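Glutathione S-transferase-3 (Necator americanus, PDB 3W8S) probably catalyses the conjugation of glutathione to halide-bearing electrophiles in detoxification, and binds glutathione in a pocket of its thioredoxin-like domain. Local coordinates at residues E16-I21 / L158-E162; S64-R69 / F155-Y159. All blocks are in the same frame, centred on the assembly; numbering follows the deposited sequence.

Contact 1 (E16-I21 / L158-E162); sequences EIIRQI and LYLAE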
ATOM      1  N   GLU A  16      12.894  -4.455  -7.189  1.00  9.76           N
ATOM      2  CA  GLU A  16      13.616  -5.773  -7.237  1.00 10.22           C
ATOM      3  C   GLU A  16      12.672  -6.972  -7.111  1.00 10.81           C
ATOM      4  O   GLU A  16      12.879  -7.988  -7.743  1.00 11.72           O
ATOM      5  CB  GLU A  16      14.634  -5.797  -6.084  1.00  9.91           C
ATOM      6  CG  GLU A  16      15.506  -7.043  -5.951  1.00  9.71           C
ATOM      7  CD  GLU A  16      16.227  -7.478  -7.239  1.00 11.13           C
ATOM      8  OE1 GLU A  16      16.518  -6.658  -8.117  1.00 10.26           O
ATOM      9  OE2 GLU A  16      16.542  -8.700  -7.324  1.00 12.00           O
ATOM     10  N   ILE A  17      11.623  -6.867  -6.276  1.00 10.52           N
ATOM     11  CA  ILE A  17      10.689  -8.019  -6.151  1.00 10.40           C
ATOM     12  C   ILE A  17       9.926  -8.294  -7.446  1.00  9.64           C
ATOM     13  O   ILE A  17       9.682  -9.453  -7.830  1.00  9.39           O
ATOM     14  CB  ILE A  17       9.682  -7.847  -4.977  1.00 10.81           C
ATOM     15  CG1 ILE A  17      10.435  -7.800  -3.631  1.00 11.71           C
ATOM     16  CG2 ILE A  17       8.653  -8.978  -4.955  1.00 10.41           C
ATOM     17  CD1 ILE A  17      11.729  -8.582  -3.421  1.00 12.73           C
ATOM     18  N   ILE A  18       9.557  -7.215  -8.136  1.00  9.43           N
ATOM     19  CA  ILE A  18       8.918  -7.360  -9.442  1.00  9.19           C
ATOM     20  C   ILE A  18       9.862  -8.175 -10.385  1.00  9.70           C
ATOM     21  O   ILE A  18       9.387  -9.093 -11.076  1.00  9.52           O
ATOM     22  CB  ILE A  18       8.617  -5.990 -10.075  1.00  9.19           C
ATOM     23  CG1 ILE A  18       7.537  -5.224  -9.227  1.00  9.50           C
ATOM     24  CG2 ILE A  18       8.135  -6.137 -11.528  1.00  9.85           C
ATOM     25  CD1 ILE A  18       7.697  -3.695  -9.329  1.00  9.11           C
ATOM     26  N   ARG A  19      11.168  -7.838 -10.420  1.00  9.28           N
ATOM     27  CA  ARG A  19      12.165  -8.601 -11.239  1.00  9.60           C
ATOM     28  C   ARG A  19      12.211 -10.063 -10.836  1.00  9.87           C
ATOM     29  O   ARG A  19      12.241 -10.976 -11.710  1.00  8.69           O
ATOM     30  CB  ARG A  19      13.554  -7.989 -11.010  1.00  9.20           C
ATOM     31  CG  ARG A  19      13.617  -6.543 -11.500  1.00  8.49           C
ATOM     32  CD  ARG A  19      15.067  -6.117 -11.515  1.00  8.82           C
ATOM     33  NE  ARG A  19      15.261  -4.675 -11.843  1.00  9.36           N
ATOM     34  CZ  ARG A  19      15.675  -3.731 -10.969  1.00 10.37           C
ATOM     35  NH1 ARG A  19      15.875  -4.030  -9.666  1.00 10.13           N
ATOM     36  NH2 ARG A  19      15.816  -2.434 -11.416  1.00 10.39           N
ATOM     37  N   GLN A  20      12.177 -10.302  -9.516  1.00 10.26           N
ATOM     38  CA  GLN A  20      12.242 -11.701  -9.036  1.00 10.73           C
ATOM     39  C   GLN A  20      10.979 -12.507  -9.386  1.00 11.57           C
ATOM     40  O   GLN A  20      11.065 -13.746  -9.585  1.00 11.00           O
ATOM     41  CB  GLN A  20      12.489 -11.758  -7.537  1.00 12.18           C
ATOM     42  CG  GLN A  20      13.817 -11.109  -7.198  1.00 11.68           C
ATOM     43  CD  GLN A  20      14.153 -11.167  -5.731  1.00 13.24           C
ATOM     44  OE1 GLN A  20      13.393 -11.753  -4.961  1.00 12.83           O
ATOM     45  NE2 GLN A  20      15.344 -10.609  -5.332  1.00 12.03           N
ATOM     46  N   ILE A  21       9.816 -11.849  -9.428  1.00 10.38           N
ATOM     47  CA  ILE A  21       8.592 -12.527  -9.899  1.00 10.03           C
ATOM     48  C   ILE A  21       8.699 -12.957 -11.381  1.00 10.92           C
ATOM     49  O   ILE A  21       8.393 -14.120 -11.717  1.00 10.75           O
ATOM     50  CB  ILE A  21       7.319 -11.725  -9.661  1.00  9.26           C
ATOM     51  CG1 ILE A  21       7.101 -11.522  -8.132  1.00  9.41           C
ATOM     52  CG2 ILE A  21       6.110 -12.464 -10.260  1.00  9.02           C
ATOM     53  CD1 ILE A  21       6.253 -10.268  -7.833  1.00  9.01           C
ATOM     54  N   LEU A 158       8.803 -13.141  -0.828  1.00 10.86           N
ATOM     55  CA  LEU A 158       9.957 -12.546  -1.554  1.00 11.18           C
ATOM     56  C   LEU A 158      10.373 -11.204  -0.886  1.00 11.60           C
ATOM     57  O   LEU A 158      11.567 -10.959  -0.749  1.00 12.21           O
ATOM     58  CB  LEU A 158       9.619 -12.308  -3.060  1.00 10.49           C
ATOM     59  CG  LEU A 158       9.285 -13.563  -3.882  1.00 11.66           C
ATOM     60  CD1 LEU A 158       8.843 -13.080  -5.286  1.00 11.06           C
ATOM     61  CD2 LEU A 158      10.594 -14.403  -4.024  1.00 10.24           C
ATOM     62  N   TYR A 159       9.422 -10.304  -0.553  1.00 10.69           N
ATOM     63  CA  TYR A 159       9.785  -9.006   0.095  1.00 11.31           C
ATOM     64  C   TYR A 159      10.556  -9.271   1.416  1.00 11.69           C
ATOM     65  O   TYR A 159      11.564  -8.599   1.723  1.00 10.72           O
ATOM     66  CB  TYR A 159       8.532  -8.105   0.387  1.00 11.43           C
ATOM     67  CG  TYR A 159       8.095  -7.261  -0.832  1.00 13.29           C
ATOM     68  CD1 TYR A 159       8.853  -6.155  -1.236  1.00 13.53           C
ATOM     69  CD2 TYR A 159       6.930  -7.564  -1.604  1.00 14.03           C
ATOM     70  CE1 TYR A 159       8.477  -5.353  -2.345  1.00 13.08           C
ATOM     71  CE2 TYR A 159       6.570  -6.742  -2.745  1.00 13.82           C
ATOM     72  CZ  TYR A 159       7.359  -5.656  -3.092  1.00 14.65           C
ATOM     73  OH  TYR A 159       7.105  -4.784  -4.185  1.00 16.25           O
ATOM     74  N   LEU A 160      10.060 -10.213   2.216  1.00 11.13           N
ATOM     75  CA  LEU A 160      10.641 -10.416   3.547  1.00 11.77           C
ATOM     76  C   LEU A 160      12.047 -10.983   3.415  1.00 12.38           C
ATOM     77  O   LEU A 160      12.983 -10.421   3.986  1.00 12.26           O
ATOM     78  CB  LEU A 160       9.754 -11.369   4.402  1.00 11.91           C
ATOM     79  CG  LEU A 160      10.338 -11.836   5.743  1.00 13.40           C
ATOM     80  CD1 LEU A 160      10.653 -10.643   6.686  1.00 11.94           C
ATOM     81  CD2 LEU A 160       9.460 -12.867   6.417  1.00 11.11           C
ATOM     82  N   ALA A 161      12.230 -12.053   2.617  1.00 11.79           N
ATOM     83  CA  ALA A 161      13.568 -12.678   2.472  1.00 12.96           C
ATOM     84  C   ALA A 161      14.604 -11.715   1.894  1.00 12.73           C
ATOM     85  O   ALA A 161      15.777 -11.705   2.284  1.00 13.68           O
ATOM     86  CB  ALA A 161      13.447 -13.917   1.560  1.00 13.96           C
ATOM     87  N   GLU A 162      14.212 -10.921   0.911  1.00 13.13           N
ATOM     88  CA  GLU A 162      15.162 -10.010   0.262  1.00 13.83           C
ATOM     89  C   GLU A 162      15.625  -8.908   1.268  1.00 16.14           C
ATOM     90  O   GLU A 162      16.810  -8.596   1.410  1.00 17.71           O
ATOM     91  CB  GLU A 162      14.521  -9.379  -0.990  1.00 13.07           C
ATOM     92  CG  GLU A 162      15.438  -8.346  -1.643  1.00 14.20           C
ATOM     93  CD  GLU A 162      16.584  -8.971  -2.489  1.00 16.63           C
ATOM     94  OE1 GLU A 162      16.604 -10.198  -2.728  1.00 16.16           O
ATOM     95  OE2 GLU A 162      17.471  -8.206  -2.912  1.00 17.93           O
TER
HETATM   96  O   HOH W   1       9.325  -4.738  -6.154  1.00 13.72           O
HETATM   97  O   HOH W   2      13.326 -12.668  -2.164  1.00 13.82           O
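Ile17 of the first helix of the thioredoxin-like domain meets Tyr159 in the all-helical C-terminal domain, at the buried interface between domains that glutathione S-transferases share. The axes of 16-21 and 158-162 come within 10.3 Å at 117°. The branched side chain of Ile17 is broad enough to lie on a ring: its CG1 sits over one face of Tyr159, 3.5 Å from the ring centroid, in a CH-pi contact. CG1 stands beside the backbone N (chi1 -63°), which leaves CG2 anti to that N, where it touches both the Tyr159 ring, at CE2, and Leu158 CB, while CD1 reaches on to Glu162 CB. Leu158, flexible and wholly apolar, fills the side toward Ile21, its CD1 lying 3.7 Å from Ile21 CG1.

Along one border of this apolar patch runs a polar cluster. Gln20 suits it because one amide nitrogen can serve two carboxylates: NE2 donates to Glu162 OE1 at 2.9 Å, in the plane of the amide but from above the plane of the carboxylate, and to Glu16 OE2 at 3.0 Å, on the lone pair facing away from OE1. The other end of the amide, OE1, accepts a hydrogen bond from water 2, which also donates to Leu158 O. Glu16 OE1 forms a salt bridge with Arg19 NH1.

Two acids thus come close inside the protein, Glu16 OE2 lying 4.5 Å from Glu162 OE2. Arg201 bridges both of these oxygens, Arg189 pairs with Glu162 OE1, and Trp197 NE1 bonds to Glu16 OE2. With such partners both glutamates are probably ionised, and the Gln20 amide adds a directional hydrogen bond between the domains to the apolar packing beside it.

Contact 2 (S64-R69 / F155-Y159); sequences SFAIAR and FADLY. With GSH (glutathione), chain B.
Helices 64-69 and 155-159 run at 133° to each other with axes 11.8 Å apart at closest approach, and their nearest backbone pair is Ala68 and Phe155, 7.5 Å between CA atoms. Large rings span most of that separation. Phe65 and Tyr159 form an offset stack, planes 20° apart and centroids 4.6 Å apart, in which Phe65 CE2 lies over the tyrosine ring and the tyrosine OH over the rim of the phenylalanine. The small methyl of Ala68 fits at the edge of the Tyr159 ring, and Ala68 CB also lies 4.0 Å from Phe155 CD2. Phe155 CG stands between its backbone N and carbonyl carbon (chi1 71°), a turn that brings CZ against CA and CB of Arg69.

The hydroxyl makes Tyr159 more than a packing ring: water 3 lies 2.6 Å from Tyr159 OH and donates to Ser64 OG. Ser64, at the start of its helix, binds glutathione, its N bonding to carboxylate oxygen O11 and its OG donating to O12 at 2.7 Å.

Arg69 carries its charge away from Phe155 to Asp89 of its own chain and Asp89 of the second subunit. Helix 82-101 flanks the pair, with Tyr95 against Phe65 and Val88 against Phe155, while helix 16-25 packs on Phe155 and Tyr159, and strand 59-62 leads through Gln63, another glutathione ligand, into the helix that begins at Ser64.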
ATOM      1  N   SER A  64       4.968   0.347  -7.105  1.00  8.05           N
ATOM      2  CA  SER A  64       5.678  -0.935  -7.086  1.00  8.46           C
ATOM      3  C   SER A  64       4.792  -2.062  -6.535  1.00  9.45           C
ATOM      4  O   SER A  64       4.823  -3.162  -7.079  1.00  8.52           O
ATOM      5  CB  SER A  64       6.982  -0.797  -6.234  1.00  8.49           C
ATOM      6  OG  SER A  64       6.613  -0.551  -4.891  1.00  8.85           O
ATOM      7  N   PHE A  65       3.961  -1.812  -5.495  1.00  9.03           N
ATOM      8  CA  PHE A  65       3.157  -2.939  -5.002  1.00 10.32           C
ATOM      9  C   PHE A  65       1.988  -3.296  -5.896  1.00  9.94           C
ATOM     10  O   PHE A  65       1.617  -4.475  -6.043  1.00  9.56           O
ATOM     11  CB  PHE A  65       2.686  -2.729  -3.545  1.00 11.32           C
ATOM     12  CG  PHE A  65       3.843  -2.720  -2.583  1.00 15.21           C
ATOM     13  CD1 PHE A  65       4.639  -1.584  -2.406  1.00 18.42           C
ATOM     14  CD2 PHE A  65       4.215  -3.863  -1.922  1.00 18.12           C
ATOM     15  CE1 PHE A  65       5.741  -1.591  -1.512  1.00 22.52           C
ATOM     16  CE2 PHE A  65       5.265  -3.861  -1.005  1.00 17.79           C
ATOM     17  CZ  PHE A  65       6.056  -2.771  -0.837  1.00 19.36           C
ATOM     18  N   ALA A  66       1.434  -2.288  -6.559  1.00  9.28           N
ATOM     19  CA  ALA A  66       0.372  -2.598  -7.527  1.00  8.64           C
ATOM     20  C   ALA A  66       0.958  -3.451  -8.710  1.00  9.80           C
ATOM     21  O   ALA A  66       0.278  -4.370  -9.234  1.00 12.17           O
ATOM     22  CB  ALA A  66      -0.277  -1.302  -8.000  1.00  7.57           C
ATOM     23  N   ILE A  67       2.144  -3.102  -9.180  1.00  9.48           N
ATOM     24  CA  ILE A  67       2.859  -3.863 -10.242  1.00  9.36           C
ATOM     25  C   ILE A  67       3.224  -5.283  -9.757  1.00 10.18           C
ATOM     26  O   ILE A  67       3.007  -6.248 -10.462  1.00 11.44           O
ATOM     27  CB  ILE A  67       4.185  -3.165 -10.655  1.00  8.09           C
ATOM     28  CG1 ILE A  67       3.910  -1.789 -11.335  1.00  8.11           C
ATOM     29  CG2 ILE A  67       4.978  -4.029 -11.642  1.00  7.01           C
ATOM     30  CD1 ILE A  67       5.131  -0.815 -11.196  1.00  7.44           C
ATOM     31  N   ALA A  68       3.801  -5.394  -8.559  1.00 10.39           N
ATOM     32  CA  ALA A  68       4.195  -6.724  -8.070  1.00 11.05           C
ATOM     33  C   ALA A  68       2.952  -7.606  -8.004  1.00 11.03           C
ATOM     34  O   ALA A  68       2.978  -8.776  -8.425  1.00 10.24           O
ATOM     35  CB  ALA A  68       4.859  -6.650  -6.704  1.00  9.69           C
ATOM     36  N   ARG A  69       1.865  -7.046  -7.466  1.00 10.81           N
ATOM     37  CA  ARG A  69       0.618  -7.811  -7.368  1.00 10.86           C
ATOM     38  C   ARG A  69       0.093  -8.238  -8.754  1.00 10.09           C
ATOM     39  O   ARG A  69      -0.313  -9.376  -8.935  1.00  9.08           O
ATOM     40  CB  ARG A  69      -0.529  -7.073  -6.551  1.00 10.75           C
ATOM     41  CG  ARG A  69      -1.783  -7.932  -6.379  1.00 10.70           C
ATOM     42  CD  ARG A  69      -2.906  -7.198  -5.644  1.00 11.77           C
ATOM     43  NE  ARG A  69      -2.323  -6.744  -4.393  1.00 12.53           N
ATOM     44  CZ  ARG A  69      -1.932  -5.513  -4.094  1.00 13.34           C
ATOM     45  NH1 ARG A  69      -2.079  -4.458  -4.932  1.00 13.34           N
ATOM     46  NH2 ARG A  69      -1.351  -5.375  -2.948  1.00 14.07           N
ATOM     47  N   PHE A 155       4.652 -13.518  -3.261  1.00 10.72           N
ATOM     48  CA  PHE A 155       5.521 -12.363  -3.252  1.00 11.82           C
ATOM     49  C   PHE A 155       5.665 -11.745  -1.838  1.00 11.06           C
ATOM     50  O   PHE A 155       6.606 -11.005  -1.601  1.00 10.59           O
ATOM     51  CB  PHE A 155       5.179 -11.329  -4.356  1.00 12.07           C
ATOM     52  CG  PHE A 155       3.899 -10.570  -4.147  1.00 13.42           C
ATOM     53  CD1 PHE A 155       2.640 -11.140  -4.383  1.00 12.46           C
ATOM     54  CD2 PHE A 155       3.942  -9.241  -3.747  1.00 15.45           C
ATOM     55  CE1 PHE A 155       1.455 -10.422  -4.242  1.00 13.49           C
ATOM     56  CE2 PHE A 155       2.729  -8.533  -3.552  1.00 16.40           C
ATOM     57  CZ  PHE A 155       1.483  -9.124  -3.782  1.00 14.13           C
ATOM     58  N   ALA A 156       4.756 -12.066  -0.901  1.00  9.97           N
ATOM     59  CA  ALA A 156       5.065 -11.637   0.467  1.00  9.70           C
ATOM     60  C   ALA A 156       6.382 -12.282   0.959  1.00  9.79           C
ATOM     61  O   ALA A 156       7.178 -11.604   1.600  1.00  8.84           O
ATOM     62  CB  ALA A 156       3.906 -11.950   1.450  1.00  8.68           C
ATOM     63  N   ASP A 157       6.589 -13.576   0.673  1.00 10.50           N
ATOM     64  CA  ASP A 157       7.833 -14.291   1.057  1.00 11.84           C
ATOM     65  C   ASP A 157       9.018 -13.559   0.407  1.00 12.25           C
ATOM     66  O   ASP A 157      10.105 -13.314   1.015  1.00 11.37           O
ATOM     67  CB  ASP A 157       7.779 -15.750   0.529  1.00 12.06           C
ATOM     68  CG  ASP A 157       6.777 -16.553   1.253  1.00 12.66           C
ATOM     69  OD1 ASP A 157       6.915 -16.615   2.502  1.00 12.54           O
ATOM     70  OD2 ASP A 157       5.828 -17.162   0.637  1.00 13.49           O
ATOM     71  N   LEU A 158       8.803 -13.141  -0.828  1.00 10.86           N
ATOM     72  CA  LEU A 158       9.957 -12.546  -1.554  1.00 11.18           C
ATOM     73  C   LEU A 158      10.373 -11.204  -0.886  1.00 11.60           C
ATOM     74  O   LEU A 158      11.567 -10.959  -0.749  1.00 12.21           O
ATOM     75  CB  LEU A 158       9.619 -12.308  -3.060  1.00 10.49           C
ATOM     76  CG  LEU A 158       9.285 -13.563  -3.882  1.00 11.66           C
ATOM     77  CD1 LEU A 158       8.843 -13.080  -5.286  1.00 11.06           C
ATOM     78  CD2 LEU A 158      10.594 -14.403  -4.024  1.00 10.24           C
ATOM     79  N   TYR A 159       9.422 -10.304  -0.553  1.00 10.69           N
ATOM     80  CA  TYR A 159       9.785  -9.006   0.095  1.00 11.31           C
ATOM     81  C   TYR A 159      10.556  -9.271   1.416  1.00 11.69           C
ATOM     82  O   TYR A 159      11.564  -8.599   1.723  1.00 10.72           O
ATOM     83  CB  TYR A 159       8.532  -8.105   0.387  1.00 11.43           C
ATOM     84  CG  TYR A 159       8.095  -7.261  -0.832  1.00 13.29           C
ATOM     85  CD1 TYR A 159       8.853  -6.155  -1.236  1.00 13.53           C
ATOM     86  CD2 TYR A 159       6.930  -7.564  -1.604  1.00 14.03           C
ATOM     87  CE1 TYR A 159       8.477  -5.353  -2.345  1.00 13.08           C
ATOM     88  CE2 TYR A 159       6.570  -6.742  -2.745  1.00 13.82           C
ATOM     89  CZ  TYR A 159       7.359  -5.656  -3.092  1.00 14.65           C
ATOM     90  OH  TYR A 159       7.105  -4.784  -4.185  1.00 16.25           O
TER
HETATM   91  N1  GSH B 301       4.927   4.302  -3.515  0.50 16.61           N
HETATM   92  CA1 GSH B 301       5.810   4.351  -4.680  0.50 17.08           C
HETATM   93  C1  GSH B 301       6.097   2.926  -5.129  0.50 16.72           C
HETATM   94  O11 GSH B 301       6.336   2.663  -6.328  0.50 14.77           O
HETATM   95  O12 GSH B 301       6.066   2.027  -4.261  0.50 18.33           O
HETATM   96  CB1 GSH B 301       7.123   5.081  -4.356  0.50 16.66           C
HETATM   97  CG1 GSH B 301       7.895   5.321  -5.678  0.50 16.44           C
HETATM   98  CD1 GSH B 301       9.208   6.068  -5.415  0.50 18.13           C
HETATM   99  OE1 GSH B 301       9.541   6.425  -4.283  0.50 17.84           O
HETATM  100  N2  GSH B 301       9.968   6.368  -6.472  0.50 17.11           N
HETATM  101  CA2 GSH B 301      11.251   7.025  -6.365  0.50 17.71           C
HETATM  102  C2  GSH B 301      11.373   8.012  -7.489  0.50 18.67           C
HETATM  103  O2  GSH B 301      10.966   7.704  -8.606  0.50 17.03           O
HETATM  104  CB2 GSH B 301      12.348   5.950  -6.512  0.50 17.26           C
HETATM  105  SG2 GSH B 301      13.970   6.595  -6.082  0.50 19.00           S
HETATM  106  N3  GSH B 301      11.963   9.197  -7.240  0.50 19.34           N
HETATM  107  CA3 GSH B 301      12.283  10.106  -8.323  0.50 20.51           C
HETATM  108  C3  GSH B 301      11.332  11.291  -8.330  0.50 22.41           C
HETATM  109  O31 GSH B 301      11.441  12.137  -9.235  0.50 24.02           O
HETATM  110  O32 GSH B 301      10.450  11.396  -7.453  0.50 23.87           O
HETATM  111  O   HOH W   3       8.131  -2.412  -3.741  1.00 15.11           O

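From the N terminus, strand 4-9 leads into helix 16-25, whose residues 16-21 pair with 158-162 in contact 1, closing a loop of 136 intervening residues. Within it the chain completes the four-stranded sheet and enters helix 64-75; contact 2 starts there at 64-69 and closes on 155-159 after 85 mostly helical residues. The two loops are therefore nested, ending on overlapping turns of helix 155-170, where Leu158 and Tyr159 belong to both ranges. Helices 16-25 and 64-75 also touch directly, Ile18 CD1 lying 3.6 Å from Ile67 CG2. Together the contacts dock helices 16-25 and 64-75 of the thioredoxin-like domain on one helix of the C-terminal domain.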